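Local atomic coordinates of oxidoreductase (Thermotoga maritima, PDB entry 1ZH8), a protein that probably catalyses NADP(H)-dependent interconversion of an alcohol and a carbonyl compound, as a member of the Gfo/Idh/MocA oxidoreductase family. Residues A[221-226]-A[230-235]; A[193-198]-A[250-255]; A[42-47]-A[297-302]. All blocks are in the same frame, centred on the assembly; numbering follows the deposited sequence.

Interaction 1 of 3, residues A[221-226]-A[230-235]. With NA (sodium ion), chain C.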
ATOM      1  N   ALA A 221      -6.610  10.306   3.697  1.00 42.60           N
ATOM      2  CA  ALA A 221      -7.935   9.962   4.213  1.00 42.06           C
ATOM      3  C   ALA A 221      -9.012  10.664   3.408  1.00 44.15           C
ATOM      4  O   ALA A 221      -8.898  11.859   3.138  1.00 46.90           O
ATOM      5  CB  ALA A 221      -8.041  10.358   5.643  1.00 40.30           C
ATOM      6  N   LYS A 222     -10.040   9.922   3.003  1.00 44.57           N
ATOM      7  CA  LYS A 222     -11.154  10.486   2.227  1.00 43.66           C
ATOM      8  C   LYS A 222     -12.536  10.163   2.819  1.00 44.74           C
ATOM      9  O   LYS A 222     -12.698   9.200   3.571  1.00 44.72           O
ATOM     10  CB  LYS A 222     -11.085  10.035   0.775  1.00 42.14           C
ATOM     11  CG  LYS A 222      -9.832  10.442   0.090  1.00 40.56           C
ATOM     12  CD  LYS A 222     -10.034  10.582  -1.411  1.00 40.11           C
ATOM     13  CE  LYS A 222      -8.749  11.079  -2.056  1.00 36.15           C
ATOM     14  NZ  LYS A 222      -8.947  11.460  -3.466  1.00 47.12           N
ATOM     15  N   ASP A 223     -13.522  10.997   2.489  1.00 45.63           N
ATOM     16  CA  ASP A 223     -14.898  10.799   2.905  1.00 42.45           C
ATOM     17  C   ASP A 223     -15.696  10.409   1.666  1.00 40.53           C
ATOM     18  O   ASP A 223     -16.093  11.276   0.908  1.00 42.58           O
ATOM     19  CB  ASP A 223     -15.419  12.099   3.516  1.00 43.75           C
ATOM     20  CG  ASP A 223     -16.897  12.030   3.924  1.00 47.16           C
ATOM     21  OD1 ASP A 223     -17.624  11.094   3.527  1.00 43.00           O
ATOM     22  OD2 ASP A 223     -17.346  12.922   4.662  1.00 49.19           O
ATOM     23  N   LEU A 224     -15.933   9.110   1.464  1.00 37.90           N
ATOM     24  CA  LEU A 224     -16.485   8.594   0.193  1.00 36.14           C
ATOM     25  C   LEU A 224     -17.970   8.206   0.243  1.00 35.80           C
ATOM     26  O   LEU A 224     -18.627   8.073  -0.791  1.00 33.86           O
ATOM     27  CB  LEU A 224     -15.690   7.369  -0.272  1.00 36.23           C
ATOM     28  CG  LEU A 224     -14.200   7.455  -0.585  1.00 33.84           C
ATOM     29  CD1 LEU A 224     -13.701   6.043  -0.774  1.00 32.65           C
ATOM     30  CD2 LEU A 224     -13.959   8.323  -1.841  1.00 31.84           C
ATOM     31  N   SER A 225     -18.478   7.975   1.446  1.00 36.99           N
ATOM     32  CA  SER A 225     -19.877   7.638   1.628  1.00 39.61           C
ATOM     33  C   SER A 225     -20.607   8.702   2.449  1.00 38.57           C
ATOM     34  O   SER A 225     -20.174   9.026   3.551  1.00 37.60           O
ATOM     35  CB  SER A 225     -20.022   6.275   2.309  1.00 39.25           C
ATOM     36  OG  SER A 225     -21.397   5.999   2.534  1.00 46.33           O
ATOM     37  N   PRO A 226     -21.727   9.225   1.923  1.00 38.55           N
ATOM     38  CA  PRO A 226     -22.559  10.156   2.706  1.00 39.40           C
ATOM     39  C   PRO A 226     -23.308   9.410   3.804  1.00 41.14           C
ATOM     40  O   PRO A 226     -23.976  10.018   4.647  1.00 40.88           O
ATOM     41  CB  PRO A 226     -23.551  10.723   1.681  1.00 37.84           C
ATOM     42  CG  PRO A 226     -23.558   9.746   0.524  1.00 38.59           C
ATOM     43  CD  PRO A 226     -22.260   8.966   0.569  1.00 38.18           C
ATOM     44  N   GLY A 230     -18.322  11.272   8.788  1.00 41.93           N
ATOM     45  CA  GLY A 230     -16.896  11.573   8.817  1.00 42.98           C
ATOM     46  C   GLY A 230     -16.164  10.819   7.723  1.00 44.58           C
ATOM     47  O   GLY A 230     -16.774  10.382   6.727  1.00 47.29           O
HETATM   48  N   MSE A 231     -14.849  10.674   7.878  0.50 43.66           N
HETATM   49  CA  MSE A 231     -14.031   9.992   6.862  0.50 42.40           C
HETATM   50  C   MSE A 231     -14.270   8.477   6.945  0.50 40.96           C
HETATM   51  O   MSE A 231     -14.711   7.964   7.981  0.50 41.82           O
HETATM   52  CB  MSE A 231     -12.542  10.348   7.003  0.50 41.79           C
HETATM   53  CG  MSE A 231     -12.209  11.850   6.927  0.50 43.39           C
HETATM   54 SE   MSE A 231     -11.859  12.610   5.135  0.50 60.88          SE
HETATM   55  CE  MSE A 231     -11.473  14.471   5.657  0.50 53.53           C
ATOM     56  N   ASP A 232     -14.020   7.769   5.850  1.00 39.06           N
ATOM     57  CA  ASP A 232     -14.347   6.351   5.770  1.00 36.24           C
ATOM     58  C   ASP A 232     -13.392   5.572   4.869  1.00 33.69           C
ATOM     59  O   ASP A 232     -13.545   4.373   4.692  1.00 32.69           O
ATOM     60  CB  ASP A 232     -15.803   6.186   5.316  1.00 35.86           C
ATOM     61  CG  ASP A 232     -16.111   6.950   4.038  1.00 35.52           C
ATOM     62  OD1 ASP A 232     -15.356   6.826   3.056  1.00 43.54           O
ATOM     63  OD2 ASP A 232     -17.127   7.667   4.000  1.00 41.97           O
ATOM     64  N   PHE A 233     -12.415   6.272   4.307  1.00 31.60           N
ATOM     65  CA  PHE A 233     -11.380   5.651   3.509  1.00 32.30           C
ATOM     66  C   PHE A 233     -10.011   6.139   3.956  1.00 33.34           C
ATOM     67  O   PHE A 233      -9.818   7.314   4.230  1.00 35.33           O
ATOM     68  CB  PHE A 233     -11.594   5.921   2.023  1.00 29.69           C
ATOM     69  CG  PHE A 233     -10.501   5.368   1.150  1.00 34.79           C
ATOM     70  CD1 PHE A 233      -9.359   6.122   0.873  1.00 36.51           C
ATOM     71  CD2 PHE A 233     -10.594   4.094   0.629  1.00 30.49           C
ATOM     72  CE1 PHE A 233      -8.347   5.621   0.085  1.00 35.75           C
ATOM     73  CE2 PHE A 233      -9.572   3.579  -0.166  1.00 37.08           C
ATOM     74  CZ  PHE A 233      -8.449   4.345  -0.437  1.00 38.51           C
ATOM     75  N   LEU A 234      -9.052   5.231   4.041  1.00 33.36           N
ATOM     76  CA  LEU A 234      -7.712   5.610   4.455  1.00 32.03           C
ATOM     77  C   LEU A 234      -6.705   4.729   3.724  1.00 31.73           C
ATOM     78  O   LEU A 234      -6.895   3.519   3.645  1.00 32.51           O
ATOM     79  CB  LEU A 234      -7.576   5.458   5.963  1.00 31.57           C
ATOM     80  CG  LEU A 234      -6.175   5.699   6.517  1.00 35.79           C
ATOM     81  CD1 LEU A 234      -5.860   7.171   6.291  1.00 44.82           C
ATOM     82  CD2 LEU A 234      -6.072   5.356   7.984  1.00 29.88           C
ATOM     83  N   SER A 235      -5.665   5.333   3.152  1.00 31.66           N
ATOM     84  CA  SER A 235      -4.510   4.575   2.650  1.00 31.33           C
ATOM     85  C   SER A 235      -3.220   5.170   3.209  1.00 33.18           C
ATOM     86  O   SER A 235      -3.031   6.401   3.200  1.00 36.06           O
ATOM     87  CB  SER A 235      -4.476   4.563   1.129  1.00 31.68           C
ATOM     88  OG  SER A 235      -3.626   3.536   0.658  1.00 30.68           O
TER
HETATM   89 NA    NA C 329     -18.402   9.544   5.206  1.00 40.19          NA
HETATM   90  O   HOH W   1     -19.854  12.503   6.696  1.00 60.75           O

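Interaction 2 of 3, residues A[193-198]-A[250-255]. With EDO (1,2-ethanediol), chain F.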
ATOM      1  N   GLY A 193     -11.487  11.439  12.756  1.00 38.69           N
ATOM      2  CA  GLY A 193     -11.572  10.579  11.586  1.00 37.57           C
ATOM      3  C   GLY A 193     -12.790   9.680  11.476  1.00 37.62           C
ATOM      4  O   GLY A 193     -12.831   8.813  10.598  1.00 36.31           O
ATOM      5  N   GLY A 194     -13.780   9.877  12.351  1.00 36.18           N
ATOM      6  CA  GLY A 194     -15.018   9.105  12.295  1.00 35.06           C
ATOM      7  C   GLY A 194     -14.733   7.611  12.374  1.00 35.92           C
ATOM      8  O   GLY A 194     -14.122   7.148  13.335  1.00 35.60           O
ATOM      9  N   PHE A 195     -15.157   6.858  11.361  1.00 35.20           N
ATOM     10  CA  PHE A 195     -14.978   5.411  11.381  1.00 35.69           C
ATOM     11  C   PHE A 195     -13.523   5.024  11.337  1.00 35.94           C
ATOM     12  O   PHE A 195     -13.183   3.908  11.712  1.00 36.48           O
ATOM     13  CB  PHE A 195     -15.718   4.734  10.232  1.00 34.74           C
ATOM     14  CG  PHE A 195     -17.143   4.453  10.540  1.00 37.09           C
ATOM     15  CD1 PHE A 195     -17.499   3.321  11.277  1.00 35.89           C
ATOM     16  CD2 PHE A 195     -18.141   5.326  10.118  1.00 39.62           C
ATOM     17  CE1 PHE A 195     -18.833   3.059  11.578  1.00 37.22           C
ATOM     18  CE2 PHE A 195     -19.495   5.075  10.421  1.00 42.60           C
ATOM     19  CZ  PHE A 195     -19.839   3.939  11.153  1.00 36.30           C
ATOM     20  N   LEU A 196     -12.669   5.931  10.870  1.00 34.68           N
ATOM     21  CA  LEU A 196     -11.252   5.644  10.844  1.00 35.47           C
ATOM     22  C   LEU A 196     -10.679   5.387  12.241  1.00 36.62           C
ATOM     23  O   LEU A 196      -9.854   4.469  12.405  1.00 38.21           O
ATOM     24  CB  LEU A 196     -10.466   6.712  10.089  1.00 35.96           C
ATOM     25  CG  LEU A 196     -10.907   6.951   8.633  1.00 35.67           C
ATOM     26  CD1 LEU A 196      -9.998   8.010   7.987  1.00 33.22           C
ATOM     27  CD2 LEU A 196     -10.933   5.646   7.820  1.00 29.51           C
ATOM     28  N   SER A 197     -11.115   6.145  13.245  1.00 34.93           N
ATOM     29  CA  SER A 197     -10.686   5.855  14.616  1.00 37.00           C
ATOM     30  C   SER A 197     -11.472   4.703  15.226  1.00 38.26           C
ATOM     31  O   SER A 197     -10.917   3.864  15.925  1.00 40.71           O
ATOM     32  CB  SER A 197     -10.904   7.070  15.512  0.50 37.37           C
ATOM     33  OG  SER A 197      -9.853   7.986  15.383  0.50 39.14           O
ATOM     34  N   ASP A 198     -12.769   4.686  14.959  1.00 38.27           N
ATOM     35  CA  ASP A 198     -13.667   3.709  15.537  1.00 41.04           C
ATOM     36  C   ASP A 198     -13.156   2.279  15.285  1.00 41.79           C
ATOM     37  O   ASP A 198     -12.955   1.523  16.238  1.00 42.33           O
ATOM     38  CB  ASP A 198     -15.096   3.951  15.012  1.00 42.26           C
ATOM     39  CG  ASP A 198     -16.098   2.927  15.504  1.00 46.90           C
ATOM     40  OD1 ASP A 198     -15.850   2.259  16.531  1.00 52.26           O
ATOM     41  OD2 ASP A 198     -17.147   2.788  14.844  1.00 52.26           O
ATOM     42  N   ILE A 250      -7.926   0.934   4.089  1.00 31.43           N
ATOM     43  CA  ILE A 250      -9.256   0.473   4.459  1.00 29.90           C
ATOM     44  C   ILE A 250     -10.331   1.370   3.889  1.00 29.83           C
ATOM     45  O   ILE A 250     -10.168   2.590   3.838  1.00 32.71           O
ATOM     46  CB  ILE A 250      -9.416   0.342   5.985  1.00 30.66           C
ATOM     47  CG1 ILE A 250     -10.792  -0.252   6.366  1.00 26.28           C
ATOM     48  CG2 ILE A 250      -9.183   1.690   6.672  1.00 29.86           C
ATOM     49  CD1 ILE A 250     -10.857  -0.751   7.823  1.00 28.20           C
ATOM     50  N   SER A 251     -11.423   0.751   3.450  1.00 28.79           N
ATOM     51  CA  SER A 251     -12.648   1.457   3.092  1.00 26.54           C
ATOM     52  C   SER A 251     -13.745   0.884   3.944  1.00 26.28           C
ATOM     53  O   SER A 251     -13.976  -0.308   3.935  1.00 25.53           O
ATOM     54  CB  SER A 251     -13.004   1.239   1.634  1.00 24.61           C
ATOM     55  OG  SER A 251     -14.249   1.854   1.339  1.00 31.46           O
ATOM     56  N   TYR A 252     -14.422   1.722   4.704  1.00 27.89           N
ATOM     57  CA  TYR A 252     -15.539   1.212   5.465  1.00 27.61           C
ATOM     58  C   TYR A 252     -16.778   0.995   4.595  1.00 29.59           C
ATOM     59  O   TYR A 252     -17.675   0.254   4.997  1.00 32.48           O
ATOM     60  CB  TYR A 252     -15.816   2.106   6.645  1.00 24.83           C
ATOM     61  CG  TYR A 252     -14.790   1.912   7.720  1.00 23.85           C
ATOM     62  CD1 TYR A 252     -13.567   2.571   7.663  1.00 25.65           C
ATOM     63  CD2 TYR A 252     -15.041   1.072   8.806  1.00 24.55           C
ATOM     64  CE1 TYR A 252     -12.602   2.391   8.662  1.00 28.35           C
ATOM     65  CE2 TYR A 252     -14.096   0.876   9.796  1.00 26.33           C
ATOM     66  CZ  TYR A 252     -12.877   1.538   9.720  1.00 31.72           C
ATOM     67  OH  TYR A 252     -11.936   1.363  10.705  1.00 29.89           O
ATOM     68  N   SER A 253     -16.815   1.582   3.397  1.00 28.91           N
ATOM     69  CA  SER A 253     -18.047   1.555   2.592  1.00 29.42           C
ATOM     70  C   SER A 253     -17.995   0.635   1.366  1.00 31.10           C
ATOM     71  O   SER A 253     -19.020   0.132   0.938  1.00 31.10           O
ATOM     72  CB  SER A 253     -18.443   2.984   2.202  0.50 29.03           C
ATOM     73  OG  SER A 253     -18.802   3.088   0.840  0.50 31.00           O
ATOM     74  N   LEU A 254     -16.804   0.384   0.830  1.00 33.47           N
ATOM     75  CA  LEU A 254     -16.664  -0.466  -0.354  1.00 34.18           C
ATOM     76  C   LEU A 254     -16.316  -1.927  -0.042  1.00 36.37           C
ATOM     77  O   LEU A 254     -15.758  -2.224   1.015  1.00 36.10           O
ATOM     78  CB  LEU A 254     -15.641   0.147  -1.314  1.00 34.16           C
ATOM     79  CG  LEU A 254     -15.976   1.568  -1.785  1.00 35.68           C
ATOM     80  CD1 LEU A 254     -14.774   2.200  -2.449  1.00 37.90           C
ATOM     81  CD2 LEU A 254     -17.188   1.587  -2.716  1.00 31.38           C
ATOM     82  N   LYS A 255     -16.654  -2.813  -0.984  1.00 40.39           N
ATOM     83  CA  LYS A 255     -16.508  -4.269  -0.870  1.00 42.57           C
ATOM     84  C   LYS A 255     -15.222  -4.800  -1.493  1.00 45.50           C
ATOM     85  O   LYS A 255     -14.707  -4.258  -2.483  1.00 44.79           O
ATOM     86  CB  LYS A 255     -17.678  -4.971  -1.565  1.00 41.67           C
ATOM     87  CG  LYS A 255     -18.913  -5.196  -0.706  1.00 44.32           C
ATOM     88  CD  LYS A 255     -20.035  -5.884  -1.517  1.00 54.17           C
ATOM     89  CE  LYS A 255     -21.301  -6.080  -0.669  1.00 57.65           C
ATOM     90  NZ  LYS A 255     -22.222  -7.111  -1.250  1.00 58.68           N
TER
HETATM   91  C1  EDO F 402     -18.097  -2.061  -4.988  1.00 65.63           C
HETATM   92  O1  EDO F 402     -18.331  -2.138  -3.570  1.00 63.79           O
HETATM   93  C2  EDO F 402     -16.602  -1.971  -5.307  1.00 57.93           C
HETATM   94  O2  EDO F 402     -15.873  -3.009  -4.635  1.00 48.55           O
HETATM   95  O   HOH W   2      -9.773   2.724  10.174  1.00 26.23           O

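Interaction 3 of 3, residues A[42-47]-A[297-302]. With EDO (1,2-ethanediol), chain G.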
ATOM      1  N   SER A  42     -19.406 -15.992  34.785  1.00 36.43           N
ATOM      2  CA  SER A  42     -20.180 -15.674  35.996  1.00 37.11           C
ATOM      3  C   SER A  42     -19.486 -16.158  37.270  1.00 37.76           C
ATOM      4  O   SER A  42     -19.893 -15.816  38.374  1.00 37.70           O
ATOM      5  CB  SER A  42     -21.600 -16.222  35.913  1.00 35.39           C
ATOM      6  OG  SER A  42     -21.555 -17.588  35.593  1.00 36.95           O
ATOM      7  N   HIS A  43     -18.426 -16.939  37.120  1.00 38.02           N
ATOM      8  CA  HIS A  43     -17.632 -17.307  38.277  1.00 39.36           C
ATOM      9  C   HIS A  43     -16.691 -16.167  38.696  1.00 40.10           C
ATOM     10  O   HIS A  43     -16.134 -16.202  39.798  1.00 40.97           O
ATOM     11  CB  HIS A  43     -16.876 -18.612  38.027  1.00 38.37           C
ATOM     12  CG  HIS A  43     -15.987 -18.569  36.831  1.00 41.01           C
ATOM     13  ND1 HIS A  43     -16.472 -18.627  35.543  1.00 45.28           N
ATOM     14  CD2 HIS A  43     -14.640 -18.471  36.723  1.00 44.07           C
ATOM     15  CE1 HIS A  43     -15.462 -18.559  34.691  1.00 45.95           C
ATOM     16  NE2 HIS A  43     -14.340 -18.460  35.382  1.00 45.45           N
ATOM     17  N   LEU A  44     -16.537 -15.158  37.828  1.00 39.34           N
ATOM     18  CA  LEU A  44     -15.644 -14.014  38.082  1.00 38.18           C
ATOM     19  C   LEU A  44     -16.373 -12.666  38.273  1.00 39.05           C
ATOM     20  O   LEU A  44     -15.892 -11.775  38.998  1.00 37.97           O
ATOM     21  CB  LEU A  44     -14.616 -13.865  36.951  1.00 38.43           C
ATOM     22  CG  LEU A  44     -13.732 -15.023  36.456  1.00 36.88           C
ATOM     23  CD1 LEU A  44     -12.805 -14.498  35.361  1.00 29.75           C
ATOM     24  CD2 LEU A  44     -12.928 -15.650  37.583  1.00 30.72           C
ATOM     25  N   PHE A  45     -17.523 -12.530  37.611  1.00 38.67           N
ATOM     26  CA  PHE A  45     -18.277 -11.282  37.586  1.00 37.32           C
ATOM     27  C   PHE A  45     -19.720 -11.478  38.011  1.00 37.56           C
ATOM     28  O   PHE A  45     -20.348 -12.485  37.671  1.00 36.83           O
ATOM     29  CB  PHE A  45     -18.248 -10.673  36.179  1.00 35.69           C
ATOM     30  CG  PHE A  45     -16.881 -10.280  35.728  1.00 31.95           C
ATOM     31  CD1 PHE A  45     -16.331  -9.068  36.125  1.00 30.19           C
ATOM     32  CD2 PHE A  45     -16.124 -11.134  34.937  1.00 28.23           C
ATOM     33  CE1 PHE A  45     -15.060  -8.706  35.733  1.00 33.68           C
ATOM     34  CE2 PHE A  45     -14.845 -10.775  34.516  1.00 23.67           C
ATOM     35  CZ  PHE A  45     -14.308  -9.570  34.914  1.00 31.45           C
ATOM     36  N   GLU A  46     -20.232 -10.504  38.754  1.00 36.63           N
ATOM     37  CA  GLU A  46     -21.655 -10.393  38.963  1.00 38.56           C
ATOM     38  C   GLU A  46     -22.117  -9.001  38.542  1.00 38.37           C
ATOM     39  O   GLU A  46     -21.565  -7.973  38.985  1.00 37.53           O
ATOM     40  CB  GLU A  46     -22.030 -10.654  40.421  1.00 40.27           C
ATOM     41  CG  GLU A  46     -23.543 -10.891  40.621  1.00 46.33           C
ATOM     42  CD  GLU A  46     -23.994 -10.752  42.070  1.00 54.30           C
ATOM     43  OE1 GLU A  46     -23.236 -10.203  42.900  1.00 57.91           O
ATOM     44  OE2 GLU A  46     -25.119 -11.194  42.380  1.00 55.99           O
ATOM     45  N   ILE A  47     -23.129  -8.967  37.680  1.00 37.13           N
ATOM     46  CA  ILE A  47     -23.721  -7.695  37.282  1.00 34.52           C
ATOM     47  C   ILE A  47     -24.787  -7.317  38.285  1.00 33.80           C
ATOM     48  O   ILE A  47     -25.816  -7.965  38.396  1.00 35.26           O
ATOM     49  CB  ILE A  47     -24.264  -7.746  35.872  1.00 35.45           C
ATOM     50  CG1 ILE A  47     -23.095  -8.006  34.901  1.00 34.74           C
ATOM     51  CG2 ILE A  47     -25.040  -6.456  35.559  1.00 34.21           C
ATOM     52  CD1 ILE A  47     -23.506  -8.476  33.534  1.00 37.89           C
ATOM     53  N   ASP A 297      -8.762 -11.022  31.670  1.00 35.62           N
ATOM     54  CA  ASP A 297      -7.500 -10.328  31.900  1.00 35.79           C
ATOM     55  C   ASP A 297      -7.699  -9.187  32.909  1.00 35.25           C
ATOM     56  O   ASP A 297      -6.909  -9.015  33.851  1.00 32.96           O
ATOM     57  CB  ASP A 297      -6.920  -9.831  30.565  1.00 36.32           C
ATOM     58  CG  ASP A 297      -5.558  -9.169  30.716  1.00 31.90           C
ATOM     59  OD1 ASP A 297      -4.602  -9.815  31.177  1.00 43.04           O
ATOM     60  OD2 ASP A 297      -5.434  -7.997  30.340  1.00 41.11           O
ATOM     61  N   PHE A 298      -8.788  -8.446  32.720  1.00 34.24           N
ATOM     62  CA  PHE A 298      -9.211  -7.384  33.634  1.00 34.74           C
ATOM     63  C   PHE A 298      -9.459  -7.925  35.050  1.00 37.29           C
ATOM     64  O   PHE A 298      -9.107  -7.276  36.044  1.00 37.14           O
ATOM     65  CB  PHE A 298     -10.472  -6.748  33.065  1.00 34.95           C
ATOM     66  CG  PHE A 298     -11.160  -5.781  33.975  1.00 32.68           C
ATOM     67  CD1 PHE A 298     -10.584  -4.554  34.281  1.00 35.14           C
ATOM     68  CD2 PHE A 298     -12.426  -6.074  34.477  1.00 29.77           C
ATOM     69  CE1 PHE A 298     -11.262  -3.622  35.099  1.00 32.86           C
ATOM     70  CE2 PHE A 298     -13.110  -5.165  35.280  1.00 23.76           C
ATOM     71  CZ  PHE A 298     -12.525  -3.934  35.588  1.00 31.80           C
ATOM     72  N   TYR A 299     -10.046  -9.119  35.140  1.00 36.35           N
ATOM     73  CA  TYR A 299     -10.238  -9.740  36.431  1.00 34.91           C
ATOM     74  C   TYR A 299      -8.900  -9.973  37.118  1.00 35.87           C
ATOM     75  O   TYR A 299      -8.773  -9.780  38.329  1.00 37.13           O
ATOM     76  CB  TYR A 299     -11.018 -11.063  36.342  1.00 34.14           C
ATOM     77  CG  TYR A 299     -11.119 -11.724  37.704  1.00 31.39           C
ATOM     78  CD1 TYR A 299     -12.153 -11.400  38.578  1.00 30.97           C
ATOM     79  CD2 TYR A 299     -10.142 -12.633  38.141  1.00 30.65           C
ATOM     80  CE1 TYR A 299     -12.231 -11.973  39.850  1.00 34.23           C
ATOM     81  CE2 TYR A 299     -10.211 -13.216  39.411  1.00 31.01           C
ATOM     82  CZ  TYR A 299     -11.259 -12.880  40.256  1.00 34.27           C
ATOM     83  OH  TYR A 299     -11.342 -13.452  41.499  1.00 33.74           O
ATOM     84  N   GLN A 300      -7.912 -10.408  36.349  1.00 35.92           N
ATOM     85  CA  GLN A 300      -6.620 -10.782  36.918  1.00 36.31           C
ATOM     86  C   GLN A 300      -5.853  -9.524  37.339  1.00 36.90           C
ATOM     87  O   GLN A 300      -5.133  -9.529  38.355  1.00 37.57           O
ATOM     88  CB  GLN A 300      -5.815 -11.650  35.936  1.00 33.28           C
ATOM     89  CG  GLN A 300      -6.291 -13.093  35.883  1.00 37.63           C
ATOM     90  CD  GLN A 300      -5.491 -13.942  34.917  1.00 47.30           C
ATOM     91  OE1 GLN A 300      -5.462 -13.674  33.720  1.00 50.35           O
ATOM     92  NE2 GLN A 300      -4.830 -14.974  35.437  1.00 54.51           N
ATOM     93  N   VAL A 301      -6.032  -8.452  36.566  1.00 36.19           N
ATOM     94  CA  VAL A 301      -5.435  -7.161  36.882  1.00 36.77           C
ATOM     95  C   VAL A 301      -6.021  -6.630  38.182  1.00 37.44           C
ATOM     96  O   VAL A 301      -5.286  -6.258  39.101  1.00 38.90           O
ATOM     97  CB  VAL A 301      -5.605  -6.133  35.739  1.00 36.01           C
ATOM     98  CG1 VAL A 301      -5.221  -4.729  36.214  1.00 32.70           C
ATOM     99  CG2 VAL A 301      -4.735  -6.534  34.554  1.00 34.27           C
ATOM    100  N   VAL A 302      -7.340  -6.641  38.268  1.00 37.14           N
ATOM    101  CA  VAL A 302      -8.016  -6.102  39.425  1.00 37.25           C
ATOM    102  C   VAL A 302      -7.851  -6.960  40.662  1.00 40.72           C
ATOM    103  O   VAL A 302      -7.530  -6.443  41.729  1.00 41.11           O
ATOM    104  CB  VAL A 302      -9.498  -5.852  39.138  1.00 37.36           C
ATOM    105  CG1 VAL A 302     -10.306  -5.578  40.455  1.00 33.42           C
ATOM    106  CG2 VAL A 302      -9.619  -4.689  38.162  1.00 32.17           C
TER
HETATM  107  C1  EDO G 403      -5.042  -3.389  41.931  1.00 42.72           C
HETATM  108  O1  EDO G 403      -6.405  -3.796  42.118  1.00 39.56           O
HETATM  109  C2  EDO G 403      -4.966  -2.260  40.904  1.00 39.47           C
HETATM  110  O2  EDO G 403      -6.097  -1.379  41.011  1.00 36.28           O

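Interaction 1 of 3, residues A[221-226]-A[230-235]
Two backbone amides grip the carboxylate of D232: L224 N bonds to D232 OD1 at 2.8 Å and S225 N to D232 OD2 at 2.9 Å, both on the syn side, 20° and 26° out of the carboxylate plane. Its CG lies between the backbone N and the carbonyl carbon (chi1 53°), bringing the carboxylate toward 224-225. In the metal site, D232 OD2 binds the sodium ion at 2.6 Å; D223 OD1, S225 O, G230 O and L228 O complete it, and the cation probably offsets the repulsion between the D223 and D232 carboxylates. D232 also joins the backbone pairing: K222 O accepts from both D232 N and F233 N, a classic beta bulge ending the antiparallel hairpin of strands 214-222 and 233-240, and K222 N returns a 2.9 Å bond to F233 O. Among apolar contacts, L224 CD1 rests 3.5 Å from F233 CB; an alanine here would remove CD1 and would probably leave F233 CB and the base of its ring without that cover. A221 CB meets L234 CD1 at 3.9 Å on the face covered by L196, whereas K222 NZ forms a salt bridge with E239 and a hydrogen bond with G243 O, both of the second subunit.

Interaction 2 of 3, residues A[193-198]-A[250-255]
I250 opens the contact lightly, its CG2 lying 4.5 Å from CD2 of L196, at the end of strand 245-251. S251 turns its side chain from the helix and serves its own segment instead: S251 OG accepts a 3.0 Å bond from L254 N, an ST motif bridging the turn after the strand. Y252, in that turn, carries most of the contact. Its CG lies beside the backbone N (chi1 -75°), and the ring lies against the first turn of helix 195-211, for which G194 is the N-cap residue. F195 CB sits over the centre of one tyrosine face, 3.9 Å from the centroid and 9° off the normal, a CH-pi contact. The F195 ring itself leans obliquely, its plane at 37° to that of Y252. L196 CD2 also approaches obliquely, 3.8 Å from Y252 CE1. This sets the N-terminal turn of helix 195-211 against the end of strand 245-251 in the mixed sheet of the Gfo/Idh/MocA C-terminal domain. At the far end of the ring, Y252 OH is 3.0 Å from F195 O, and a water in the ring plane links it to L196 O, to which the water donates.

Interaction 3 of 3, residues A[42-47]-A[297-302]
L44 lies across one face of the Y299 ring, the two side chains crossing at about a right angle. Its CD2 sits over the ring centre, 4.0 Å from the centroid and only 8° off the normal, which makes this a CH-pi contact. L44 CB covers the same ring nearer its base, 3.8 Å from Y299 CD1, and L44 CD1 reaches back to the CB and CG of the tyrosine, so that the leucine spans the ring from its root outward. The torsions of Y299 explain why a whole face is offered: CG is anti to the backbone N (chi1 176°), and the ring stands nearly square to its CA-CB-CG plane (chi2 87°). The tyrosine hydroxyl lies beyond the leucine and is hydrogen-bonded to the carbonyl of R17, a second restraint on the ring.

F45 approaches in a different manner. Its side chain runs past that of Y299 in the opposite direction, and F45 CZ comes to 3.9 Å from Y299 CB, touching the stem of the tyrosine. Against F298 the two phenylalanines meet edge to edge: F45 CE1 is 3.9 Å from F298 CD2, each atom lying near the plane of the other ring. No hydrogen bond crosses between the segments, and the join rests mainly on apolar packing.

The contact sets helix 290-303 against the beginning of strand 45-51, the second strand of the parallel Rossmann sheet. I19 of the adjoining strand 19-24 touches both F45 and Y299. F45 also packs on L38 of helix 28-39, while F298 extends to I110 of strand 108-112, which places helix 290-303 across several strands of the nucleotide-binding domain.

Overall arrangement
Interactions 1 and 2 form one continuous region, with centres about 6 Å apart. L234 O lies 2.8 Å from I250 N, a probable hydrogen bond joining neighbouring strands 233-240 and 245-251; D232 O, 2.8 Å from Y252 N, probably continues the pairing just past their ends, and M231 packs on L196. The sodium ion of interaction 1 is about 6 Å from the side chain of F195, which is itself about 9 Å from the bound NADP; D198 of interaction 2 belongs to the cofactor pocket. Interaction 3 stands apart, on the opposite side of the chain's centre: its centre is about 38 Å from that of interaction 1 and about 32 Å from that of interaction 2. There the F298 side chain is about 13 Å from NADP.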